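Local coordinates for protein fatty acid amide hydrolase (Candida albicans, PDB 6KVR) that probably hydrolyses fatty acid and other monocarboxylic acid amides to the free acid and ammonium, as a serine hydrolase of the amidase signature family, at residues Q205-D211 with T416-N422; D349-V355 with N480-T484; R354-R360 with D508-D514. One frame throughout, in Å; residues are numbered along the deposited sequence.

Overall arrangement
Contacts 1 and 2 are buried, whereas contact 3, whose centre lies about 25 Å from the centre of the chain, is partly open to solvent. Contacts 2 and 3 use the two ends of one connection, the loop 349-355 and the start of helix 357-372, share Arg354 and Val355, and have centres about 14 Å apart. Contact 1 meets contact 2 where Met208 and Leu210 pack on Trp481; it does not touch contact 3. The chemistry changes with depth: contact 1 relies on amide, imidazole and hydroxyl groups beside the predicted substrate site, contact 2 on a buried carboxylate and a phenol, and contact 3 on two arginines, one stacked on an indole and one in a salt bridge.

Contact 1 of 3, residues Q205-D211 with T416-N422; sequences QTLMHLD and TKLTKWN
Two donors from the start of helix 417-423 grip OE1 of Gln205: the hydroxyl OG1 of Thr419 at 2.7 Å and the backbone N of Thr416 at 2.9 Å. Both lie in the carbonyl plane of the side-chain amide on lone pairs of the oxygen. Gln205 suits the place because its chain, with CG anti to the backbone N (chi1 171°), is long enough to reach the helix and ends in an acceptor and a donor; NE2 bonds to Glu413 and to Pro414 O. Having given its proton to the glutamine, Thr419 OG1 uses its oxygen to accept from His209 NE2 at 2.9 Å, exactly in the plane of the imidazole. A chain of hydrogen bonds runs from His209 through Thr419 to Gln205, and its directions require a proton on NE2 of the histidine. One face of the His209 ring receives Leu418, whose CB sits 3.5 Å from its centroid in a CH-pi contact, so the ring is held both at its edge and on a face. Leucine serves here with two parts of its side chain, since its CD1 also packs against CB of Asp211.

Nearer the end of the helix, Asn422 ND2 donates to its own turn, at Leu418 O, and weakly to Thr206 OG1, while its CG lies against CB of Met208, a selenomethionine. Thr206 OG1 also accepts from Met208 N, closing an ST turn. A water joins Met208 O and Leu418 O, donating to both.

Leu207, in this loop, is a predicted substrate-binding residue, and Met208 touches Ile254, another. Directed hydrogen bonds thus tie the loop to the helix in a buried setting, consistent with a defined shape for this side of the predicted substrate site.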
loop_
_atom_site.group_PDB
_atom_site.type_symbol
_atom_site.label_atom_id
_atom_site.label_comp_id
_atom_site.label_asym_id
_atom_site.label_seq_id
_atom_site.Cartn_x
_atom_site.Cartn_y
_atom_site.Cartn_z
ATOM N N GLN A 205 7.144 -27.195 -4.134
ATOM C CA GLN A 205 8.097 -26.830 -3.094
ATOM C C GLN A 205 8.678 -25.435 -3.352
ATOM O O GLN A 205 9.115 -25.128 -4.470
ATOM C CB GLN A 205 9.197 -27.895 -3.061
ATOM C CG GLN A 205 10.397 -27.606 -2.188
ATOM C CD GLN A 205 11.575 -28.507 -2.574
ATOM O OE1 GLN A 205 12.242 -28.282 -3.590
ATOM N NE2 GLN A 205 11.821 -29.533 -1.777
ATOM N N THR A 206 8.679 -24.598 -2.306
ATOM C CA THR A 206 9.088 -23.184 -2.203
ATOM C C THR A 206 8.020 -22.229 -2.727
ATOM O O THR A 206 8.136 -21.020 -2.487
ATOM C CB THR A 206 10.422 -22.823 -2.907
ATOM O OG1 THR A 206 10.238 -22.713 -4.331
ATOM C CG2 THR A 206 11.535 -23.830 -2.607
ATOM N N LEU A 207 6.989 -22.710 -3.427
ATOM C CA LEU A 207 5.945 -21.865 -4.022
ATOM C C LEU A 207 6.502 -20.919 -5.073
ATOM O O LEU A 207 5.889 -19.907 -5.370
ATOM C CB LEU A 207 5.195 -21.042 -2.964
ATOM C CG LEU A 207 4.659 -21.823 -1.774
ATOM C CD1 LEU A 207 3.845 -20.916 -0.843
ATOM C CD2 LEU A 207 3.838 -23.001 -2.262
HETATM N N MSE A 208 7.677 -21.198 -5.612
HETATM C CA MSE A 208 8.304 -20.326 -6.599
HETATM C C MSE A 208 8.696 -21.122 -7.850
HETATM O O MSE A 208 9.830 -21.047 -8.325
HETATM C CB MSE A 208 9.533 -19.633 -5.983
HETATM C CG MSE A 208 9.210 -18.698 -4.812
HETATM SE SE MSE A 208 8.191 -17.145 -5.555
HETATM C CE MSE A 208 9.779 -16.161 -6.276
ATOM N N HIS A 209 7.740 -21.897 -8.357
ATOM C CA HIS A 209 7.806 -22.481 -9.686
ATOM C C HIS A 209 6.556 -22.089 -10.462
ATOM O O HIS A 209 5.456 -22.021 -9.906
ATOM C CB HIS A 209 7.844 -24.047 -9.720
ATOM C CG HIS A 209 8.801 -24.700 -8.774
ATOM N ND1 HIS A 209 9.057 -26.061 -8.821
ATOM C CD2 HIS A 209 9.552 -24.214 -7.757
ATOM C CE1 HIS A 209 9.928 -26.378 -7.883
ATOM N NE2 HIS A 209 10.239 -25.280 -7.216
ATOM N N LEU A 210 6.705 -21.906 -11.766
ATOM C CA LEU A 210 5.527 -21.956 -12.632
ATOM C C LEU A 210 5.193 -23.395 -13.018
ATOM O O LEU A 210 4.868 -23.695 -14.169
ATOM C CB LEU A 210 5.735 -21.074 -13.860
ATOM C CG LEU A 210 5.853 -19.566 -13.576
ATOM C CD1 LEU A 210 5.725 -18.741 -14.863
ATOM C CD2 LEU A 210 4.849 -19.076 -12.527
ATOM N N ASP A 211 5.250 -24.285 -12.030
ATOM C CA ASP A 211 5.135 -25.739 -12.148
ATOM C C ASP A 211 4.816 -26.273 -10.750
ATOM O O ASP A 211 4.627 -25.489 -9.816
ATOM C CB ASP A 211 6.424 -26.338 -12.716
ATOM C CG ASP A 211 6.258 -27.779 -13.146
ATOM O OD1 ASP A 211 7.263 -28.528 -13.101
ATOM O OD2 ASP A 211 5.119 -28.162 -13.528
ATOM N N THR A 416 14.134 -29.779 -5.213
ATOM C CA THR A 416 13.612 -29.972 -6.560
ATOM C C THR A 416 14.442 -29.182 -7.584
ATOM O O THR A 416 15.140 -28.216 -7.251
ATOM C CB THR A 416 12.137 -29.555 -6.546
ATOM O OG1 THR A 416 11.345 -30.634 -6.007
ATOM C CG2 THR A 416 11.630 -29.087 -7.885
ATOM N N LYS A 417 14.380 -29.616 -8.845
ATOM C CA LYS A 417 15.141 -28.957 -9.906
ATOM C C LYS A 417 14.773 -27.477 -10.037
ATOM O O LYS A 417 15.650 -26.604 -10.086
ATOM C CB LYS A 417 14.916 -29.678 -11.240
ATOM C CG LYS A 417 15.588 -28.981 -12.419
ATOM C CD LYS A 417 15.216 -29.599 -13.753
ATOM C CE LYS A 417 15.475 -28.601 -14.874
ATOM N NZ LYS A 417 14.877 -29.058 -16.146
ATOM N N LEU A 418 13.482 -27.173 -10.127
ATOM C CA LEU A 418 13.125 -25.764 -10.281
ATOM C C LEU A 418 13.271 -24.986 -8.983
ATOM O O LEU A 418 13.200 -23.755 -9.015
ATOM C CB LEU A 418 11.703 -25.616 -10.846
ATOM C CG LEU A 418 11.616 -26.029 -12.327
ATOM C CD1 LEU A 418 10.251 -25.736 -12.953
ATOM C CD2 LEU A 418 12.760 -25.390 -13.158
ATOM N N THR A 419 13.500 -25.668 -7.857
ATOM C CA THR A 419 13.794 -24.980 -6.602
ATOM C C THR A 419 15.220 -24.451 -6.619
ATOM O O THR A 419 15.461 -23.287 -6.280
ATOM C CB THR A 419 13.577 -25.927 -5.417
ATOM O OG1 THR A 419 12.180 -26.008 -5.122
ATOM C CG2 THR A 419 14.306 -25.457 -4.177
ATOM N N LYS A 420 16.171 -25.299 -7.024
ATOM C CA LYS A 420 17.527 -24.843 -7.310
ATOM C C LYS A 420 17.509 -23.656 -8.272
ATOM O O LYS A 420 18.267 -22.695 -8.111
ATOM C CB LYS A 420 18.341 -25.996 -7.899
ATOM C CG LYS A 420 18.453 -27.227 -6.986
ATOM C CD LYS A 420 19.254 -28.353 -7.668
ATOM C CE LYS A 420 19.627 -29.462 -6.695
ATOM N NZ LYS A 420 20.301 -30.618 -7.377
ATOM N N TRP A 421 16.637 -23.713 -9.275
ATOM C CA TRP A 421 16.535 -22.631 -10.243
ATOM C C TRP A 421 16.148 -21.308 -9.567
ATOM O O TRP A 421 16.819 -20.287 -9.756
ATOM C CB TRP A 421 15.525 -23.026 -11.332
ATOM C CG TRP A 421 15.283 -21.965 -12.336
ATOM C CD1 TRP A 421 14.187 -21.149 -12.418
ATOM C CD2 TRP A 421 16.166 -21.556 -13.393
ATOM N NE1 TRP A 421 14.325 -20.274 -13.473
ATOM C CE2 TRP A 421 15.534 -20.495 -14.080
ATOM C CE3 TRP A 421 17.422 -21.988 -13.828
ATOM C CZ2 TRP A 421 16.113 -19.870 -15.191
ATOM C CZ3 TRP A 421 18.002 -21.361 -14.926
ATOM C CH2 TRP A 421 17.348 -20.314 -15.594
ATOM N N ASN A 422 15.058 -21.296 -8.787
ATOM C CA ASN A 422 14.600 -20.011 -8.252
ATOM C C ASN A 422 15.449 -19.535 -7.080
ATOM O O ASN A 422 15.506 -18.327 -6.823
ATOM C CB ASN A 422 13.113 -20.074 -7.846
ATOM C CG ASN A 422 12.892 -20.716 -6.490
ATOM O OD1 ASN A 422 13.154 -20.118 -5.432
ATOM N ND2 ASN A 422 12.396 -21.939 -6.508
HETATM O O HOH W 1 11.290 -22.022 -10.460
#

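Contact 2 of 3, residues D349-V355 with N480-T484; sequences DDGLVRV and NWSYT
Tyr483 and the loop 349-355 meet chiefly through hydrogen bonds at the phenol oxygen. Tyr483 OH donates to Val353 O at 2.7 Å, the acceptor lying at the edge of the ring in its plane, and accepts from Asp350 N at 3.0 Å along an almost straight line (170°). A tyrosine hydroxyl can serve both roles at once, which suits a buried site facing a backbone donor and a backbone acceptor. The carboxylate of Asp350 does a second job: OD2 lies 2.7 Å from Ser482 OG, and a water donates to both OD2 and Ser482 O.

The loop keeps its shape through an Asx motif. Asp350 OD1 accepts from Leu352 N, which comes from above the carboxylate plane, and from Val353 N, which meets the syn lone pair of OD1. Asp349 OD1 forms a further Asx turn with Gly351 N and a salt bridge to Arg520. These turns lead from strand 343-346 of the central sheet into helix 357-372.

Stacking and apolar packing complete the contact. The Asp350 carboxylate lies over one face of the Tyr483 ring, their planes 21° apart, with CG placed by a chi1 of 72°, between the backbone N and carbonyl carbon. Val355 CG1 packs 3.7 Å from Tyr483 CZ, Leu352 CD1 touches Ser482 CB, and branched Val353 lays CG2 against the amide of Asn480, whose ND2 bonds to Asn469.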
loop_
_atom_site.group_PDB
_atom_site.type_symbol
_atom_site.label_atom_id
_atom_site.label_comp_id
_atom_site.label_asym_id
_atom_site.label_seq_id
_atom_site.Cartn_x
_atom_site.Cartn_y
_atom_site.Cartn_z
ATOM N N ASP A 349 6.206 -9.089 -28.187
ATOM C CA ASP A 349 7.506 -9.593 -27.763
ATOM C C ASP A 349 7.988 -8.656 -26.666
ATOM O O ASP A 349 8.099 -7.445 -26.893
ATOM C CB ASP A 349 8.477 -9.643 -28.958
ATOM C CG ASP A 349 9.845 -10.254 -28.616
ATOM O OD1 ASP A 349 10.570 -9.758 -27.718
ATOM O OD2 ASP A 349 10.201 -11.259 -29.265
ATOM N N ASP A 350 8.244 -9.182 -25.467
ATOM C CA ASP A 350 8.621 -8.307 -24.365
ATOM C C ASP A 350 10.063 -7.820 -24.457
ATOM O O ASP A 350 10.525 -7.152 -23.529
ATOM C CB ASP A 350 8.378 -9.002 -23.023
ATOM C CG ASP A 350 9.373 -10.122 -22.735
ATOM O OD1 ASP A 350 10.008 -10.652 -23.677
ATOM O OD2 ASP A 350 9.506 -10.473 -21.544
ATOM N N GLY A 351 10.770 -8.117 -25.548
ATOM C CA GLY A 351 12.141 -7.686 -25.698
ATOM C C GLY A 351 13.157 -8.581 -25.021
ATOM O O GLY A 351 14.360 -8.325 -25.141
ATOM N N LEU A 352 12.714 -9.617 -24.309
ATOM C CA LEU A 352 13.599 -10.552 -23.625
ATOM C C LEU A 352 13.580 -11.943 -24.238
ATOM O O LEU A 352 14.638 -12.475 -24.585
ATOM C CB LEU A 352 13.226 -10.643 -22.135
ATOM C CG LEU A 352 13.153 -9.277 -21.459
ATOM C CD1 LEU A 352 12.815 -9.417 -19.997
ATOM C CD2 LEU A 352 14.471 -8.526 -21.643
ATOM N N VAL A 353 12.403 -12.556 -24.369
ATOM C CA VAL A 353 12.283 -13.928 -24.839
ATOM C C VAL A 353 11.190 -13.984 -25.903
ATOM O O VAL A 353 10.012 -13.734 -25.611
ATOM C CB VAL A 353 11.988 -14.914 -23.692
ATOM C CG1 VAL A 353 11.885 -16.345 -24.225
ATOM C CG2 VAL A 353 13.075 -14.833 -22.598
ATOM N N ARG A 354 11.584 -14.347 -27.121
ATOM C CA ARG A 354 10.655 -14.541 -28.224
ATOM C C ARG A 354 9.640 -15.631 -27.888
ATOM O O ARG A 354 9.971 -16.633 -27.247
ATOM C CB ARG A 354 11.457 -14.902 -29.482
ATOM C CG ARG A 354 10.644 -15.334 -30.697
ATOM C CD ARG A 354 11.551 -15.799 -31.833
ATOM N NE ARG A 354 12.361 -16.956 -31.467
ATOM C CZ ARG A 354 13.031 -17.704 -32.338
ATOM N NH1 ARG A 354 12.984 -17.456 -33.640
ATOM N NH2 ARG A 354 13.764 -18.725 -31.895
ATOM N N VAL A 355 8.387 -15.427 -28.313
ATOM C CA VAL A 355 7.332 -16.395 -28.042
ATOM C C VAL A 355 7.333 -17.438 -29.152
ATOM O O VAL A 355 7.849 -17.208 -30.250
ATOM C CB VAL A 355 5.933 -15.739 -27.888
ATOM C CG1 VAL A 355 5.940 -14.709 -26.769
ATOM C CG2 VAL A 355 5.457 -15.100 -29.198
ATOM N N ASN A 480 11.657 -19.007 -17.625
ATOM C CA ASN A 480 11.490 -17.573 -17.813
ATOM C C ASN A 480 10.096 -17.131 -17.384
ATOM O O ASN A 480 9.094 -17.543 -17.987
ATOM C CB ASN A 480 11.721 -17.193 -19.272
ATOM C CG ASN A 480 11.271 -15.794 -19.565
ATOM O OD1 ASN A 480 11.633 -14.862 -18.853
ATOM N ND2 ASN A 480 10.446 -15.637 -20.583
ATOM N N TRP A 481 10.035 -16.248 -16.391
ATOM C CA TRP A 481 8.778 -15.674 -15.917
ATOM C C TRP A 481 8.489 -14.261 -16.468
ATOM O O TRP A 481 7.537 -13.608 -16.009
ATOM C CB TRP A 481 8.787 -15.594 -14.392
ATOM C CG TRP A 481 8.986 -16.870 -13.639
ATOM C CD1 TRP A 481 9.233 -18.119 -14.149
ATOM C CD2 TRP A 481 8.976 -17.013 -12.212
ATOM N NE1 TRP A 481 9.368 -19.029 -13.123
ATOM C CE2 TRP A 481 9.218 -18.376 -11.925
ATOM C CE3 TRP A 481 8.780 -16.117 -11.148
ATOM C CZ2 TRP A 481 9.247 -18.874 -10.619
ATOM C CZ3 TRP A 481 8.821 -16.611 -9.847
ATOM C CH2 TRP A 481 9.049 -17.983 -9.599
ATOM N N SER A 482 9.291 -13.764 -17.414
ATOM C CA SER A 482 9.251 -12.335 -17.729
ATOM C C SER A 482 7.852 -11.862 -18.132
ATOM O O SER A 482 7.474 -10.721 -17.820
ATOM C CB SER A 482 10.262 -12.009 -18.836
ATOM O OG SER A 482 9.941 -12.708 -20.030
ATOM N N TYR A 483 7.059 -12.722 -18.789
ATOM C CA TYR A 483 5.768 -12.285 -19.309
ATOM C C TYR A 483 4.737 -12.075 -18.202
ATOM O O TYR A 483 3.835 -11.239 -18.356
ATOM C CB TYR A 483 5.270 -13.278 -20.372
ATOM C CG TYR A 483 5.919 -13.005 -21.715
ATOM C CD1 TYR A 483 5.457 -11.980 -22.538
ATOM C CD2 TYR A 483 7.047 -13.713 -22.122
ATOM C CE1 TYR A 483 6.077 -11.707 -23.752
ATOM C CE2 TYR A 483 7.672 -13.448 -23.322
ATOM C CZ TYR A 483 7.185 -12.451 -24.136
ATOM O OH TYR A 483 7.817 -12.195 -25.330
ATOM N N THR A 484 4.853 -12.789 -17.078
ATOM C CA THR A 484 3.966 -12.546 -15.938
ATOM C C THR A 484 4.602 -11.664 -14.875
ATOM O O THR A 484 3.914 -10.823 -14.277
ATOM C CB THR A 484 3.534 -13.852 -15.266
ATOM O OG1 THR A 484 4.674 -14.710 -15.106
ATOM C CG2 THR A 484 2.421 -14.563 -16.059
HETATM O O HOH W 2 8.535 -8.834 -19.491
#

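Contact 3 of 3, residues R354-R360 with D508-D514; sequences RVSPPIR and DKWTEED
Segment 354-360 runs from an extended loop into the first turn of helix 357-372, and its nearest CA pair with 508-514 is Pro357 and Asp508, 5.0 Å apart. In 508-514, Thr511 and Asp514 form a capping box at the start of the short, weakly bonded helix from about Glu512: Thr511 OG1 accepts from Asp514 N, and Asp514 OD2 accepts from Thr511 N at 2.9 Å.

Trp510 is held between two unlike partners. Over one face of its indole Pro357 places CD 3.8 Å from the centroid of the six-membered ring, a CH-pi contact. Proline fits the first turn of a helix, where no amide N-H is needed, and offers the C-H groups of a compact, rigid ring. On the opposite face lies the guanidinium of Arg354, stacked with centres 4.1 Å apart and planes at 27°. The bend in its chain at chi3 (61°) turns the group across the ring, and Arg354 NH1, in the guanidinium plane, donates to Asp514 O at 3.2 Å. NE bonds to Asn528, and Tyr517 adds a cation-pi contact.

Pro358 CB packs on the Asp508 carboxylate, which is also salt-bridged to Arg361. Arg360 grips Asp514 end-on with two nitrogens, its guanidinium nearly coplanar with the carboxylate; this charge pairing suits the contact's partly open edge, where waters also bind. Arg360 NH1 reaches Asp514 OD1 at 3.0 Å, and Arg360 NH2 takes the syn lone pair of Asp514 OD2 at 2.9 Å, while Thr511 N meets that oxygen on its anti side, 31° out of the carboxylate plane.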
loop_
_atom_site.group_PDB
_atom_site.type_symbol
_atom_site.label_atom_id
_atom_site.label_comp_id
_atom_site.label_asym_id
_atom_site.label_seq_id
_atom_site.Cartn_x
_atom_site.Cartn_y
_atom_site.Cartn_z
ATOM N N ARG A 354 11.584 -14.347 -27.121
ATOM C CA ARG A 354 10.655 -14.541 -28.224
ATOM C C ARG A 354 9.640 -15.631 -27.888
ATOM O O ARG A 354 9.971 -16.633 -27.247
ATOM C CB ARG A 354 11.457 -14.902 -29.482
ATOM C CG ARG A 354 10.644 -15.334 -30.697
ATOM C CD ARG A 354 11.551 -15.799 -31.833
ATOM N NE ARG A 354 12.361 -16.956 -31.467
ATOM C CZ ARG A 354 13.031 -17.704 -32.338
ATOM N NH1 ARG A 354 12.984 -17.456 -33.640
ATOM N NH2 ARG A 354 13.764 -18.725 -31.895
ATOM N N VAL A 355 8.387 -15.427 -28.313
ATOM C CA VAL A 355 7.332 -16.395 -28.042
ATOM C C VAL A 355 7.333 -17.438 -29.152
ATOM O O VAL A 355 7.849 -17.208 -30.250
ATOM C CB VAL A 355 5.933 -15.739 -27.888
ATOM C CG1 VAL A 355 5.940 -14.709 -26.769
ATOM C CG2 VAL A 355 5.457 -15.100 -29.198
ATOM N N SER A 356 6.765 -18.606 -28.842
ATOM C CA SER A 356 6.724 -19.741 -29.749
ATOM C C SER A 356 5.543 -19.617 -30.711
ATOM O O SER A 356 4.642 -18.804 -30.497
ATOM C CB SER A 356 6.648 -21.032 -28.937
ATOM O OG SER A 356 5.319 -21.266 -28.506
ATOM N N PRO A 357 5.519 -20.423 -31.777
ATOM C CA PRO A 357 4.528 -20.232 -32.854
ATOM C C PRO A 357 3.082 -20.222 -32.381
ATOM O O PRO A 357 2.309 -19.374 -32.850
ATOM C CB PRO A 357 4.807 -21.411 -33.795
ATOM C CG PRO A 357 6.304 -21.556 -33.692
ATOM C CD PRO A 357 6.620 -21.307 -32.223
ATOM N N PRO A 358 2.645 -21.132 -31.492
ATOM C CA PRO A 358 1.226 -21.065 -31.085
ATOM C C PRO A 358 0.853 -19.755 -30.410
ATOM O O PRO A 358 -0.239 -19.234 -30.666
ATOM C CB PRO A 358 1.059 -22.266 -30.146
ATOM C CG PRO A 358 2.425 -22.595 -29.695
ATOM C CD PRO A 358 3.326 -22.274 -30.854
ATOM N N ILE A 359 1.738 -19.193 -29.580
ATOM C CA ILE A 359 1.439 -17.917 -28.924
ATOM C C ILE A 359 1.407 -16.785 -29.946
ATOM O O ILE A 359 0.523 -15.917 -29.908
ATOM C CB ILE A 359 2.455 -17.611 -27.802
ATOM C CG1 ILE A 359 2.645 -18.813 -26.862
ATOM C CG2 ILE A 359 1.995 -16.413 -26.999
ATOM C CD1 ILE A 359 1.369 -19.267 -26.170
ATOM N N ARG A 360 2.380 -16.760 -30.855
ATOM C CA ARG A 360 2.382 -15.741 -31.892
ATOM C C ARG A 360 1.093 -15.795 -32.704
ATOM O O ARG A 360 0.448 -14.763 -32.934
ATOM C CB ARG A 360 3.601 -15.908 -32.793
ATOM C CG ARG A 360 3.681 -14.860 -33.921
ATOM C CD ARG A 360 4.979 -14.985 -34.706
ATOM N NE ARG A 360 5.138 -16.332 -35.236
ATOM C CZ ARG A 360 6.279 -16.812 -35.704
ATOM N NH1 ARG A 360 7.376 -16.076 -35.721
ATOM N NH2 ARG A 360 6.315 -18.059 -36.176
ATOM N N ASP A 508 1.702 -24.983 -36.109
ATOM C CA ASP A 508 2.477 -24.174 -35.164
ATOM C C ASP A 508 3.932 -24.654 -35.133
ATOM O O ASP A 508 4.405 -25.251 -34.169
ATOM C CB ASP A 508 1.839 -24.223 -33.778
ATOM C CG ASP A 508 0.496 -23.490 -33.720
ATOM O OD1 ASP A 508 0.400 -22.402 -34.325
ATOM O OD2 ASP A 508 -0.463 -23.989 -33.076
ATOM N N LYS A 509 4.662 -24.366 -36.211
ATOM C CA LYS A 509 6.074 -24.717 -36.274
ATOM C C LYS A 509 6.885 -23.499 -36.679
ATOM O O LYS A 509 6.352 -22.510 -37.191
ATOM C CB LYS A 509 6.356 -25.888 -37.237
ATOM C CG LYS A 509 5.695 -25.811 -38.592
ATOM C CD LYS A 509 5.492 -27.205 -39.173
ATOM C CE LYS A 509 5.507 -27.190 -40.703
ATOM N NZ LYS A 509 4.848 -25.987 -41.309
ATOM N N TRP A 510 8.183 -23.567 -36.394
ATOM C CA TRP A 510 9.067 -22.460 -36.715
ATOM C C TRP A 510 9.119 -22.282 -38.228
ATOM O O TRP A 510 9.078 -23.256 -38.978
ATOM C CB TRP A 510 10.474 -22.723 -36.165
ATOM C CG TRP A 510 10.613 -22.789 -34.644
ATOM C CD1 TRP A 510 10.944 -23.890 -33.900
ATOM C CD2 TRP A 510 10.466 -21.704 -33.700
ATOM N NE1 TRP A 510 11.011 -23.559 -32.558
ATOM C CE2 TRP A 510 10.704 -22.231 -32.411
ATOM C CE3 TRP A 510 10.147 -20.342 -33.820
ATOM C CZ2 TRP A 510 10.645 -21.443 -31.254
ATOM C CZ3 TRP A 510 10.084 -19.556 -32.655
ATOM C CH2 TRP A 510 10.332 -20.112 -31.398
ATOM N N THR A 511 9.197 -21.039 -38.678
ATOM C CA THR A 511 9.426 -20.778 -40.090
ATOM C C THR A 511 10.917 -20.743 -40.405
ATOM O O THR A 511 11.772 -20.803 -39.515
ATOM C CB THR A 511 8.794 -19.459 -40.504
ATOM O OG1 THR A 511 9.714 -18.398 -40.212
ATOM C CG2 THR A 511 7.479 -19.240 -39.772
ATOM N N GLU A 512 11.225 -20.628 -41.704
ATOM C CA GLU A 512 12.619 -20.550 -42.131
ATOM C C GLU A 512 13.236 -19.220 -41.730
ATOM O O GLU A 512 14.421 -19.156 -41.384
ATOM C CB GLU A 512 12.726 -20.763 -43.643
ATOM C CG GLU A 512 14.142 -21.058 -44.159
ATOM C CD GLU A 512 14.615 -22.482 -43.873
ATOM O OE1 GLU A 512 14.392 -22.998 -42.754
ATOM O OE2 GLU A 512 15.206 -23.097 -44.785
ATOM N N GLU A 513 12.444 -18.150 -41.755
ATOM C CA GLU A 513 12.901 -16.892 -41.182
ATOM C C GLU A 513 13.157 -17.030 -39.683
ATOM O O GLU A 513 14.092 -16.426 -39.152
ATOM C CB GLU A 513 11.877 -15.791 -41.454
ATOM C CG GLU A 513 12.363 -14.379 -41.110
ATOM C CD GLU A 513 13.619 -13.970 -41.888
ATOM O OE1 GLU A 513 13.762 -14.385 -43.068
ATOM O OE2 GLU A 513 14.452 -13.216 -41.327
ATOM N N ASP A 514 12.342 -17.823 -38.981
ATOM C CA ASP A 514 12.580 -18.024 -37.554
ATOM C C ASP A 514 13.929 -18.685 -37.297
ATOM O O ASP A 514 14.558 -18.410 -36.270
ATOM C CB ASP A 514 11.461 -18.866 -36.923
ATOM C CG ASP A 514 10.124 -18.123 -36.833
ATOM O OD1 ASP A 514 10.113 -16.883 -36.685
ATOM O OD2 ASP A 514 9.065 -18.785 -36.918
HETATM O O HOH W 3 11.461 -15.406 -35.154
HETATM O O HOH W 4 15.346 -20.401 -33.914
HETATM O O HOH W 5 4.618 -20.384 -37.447
#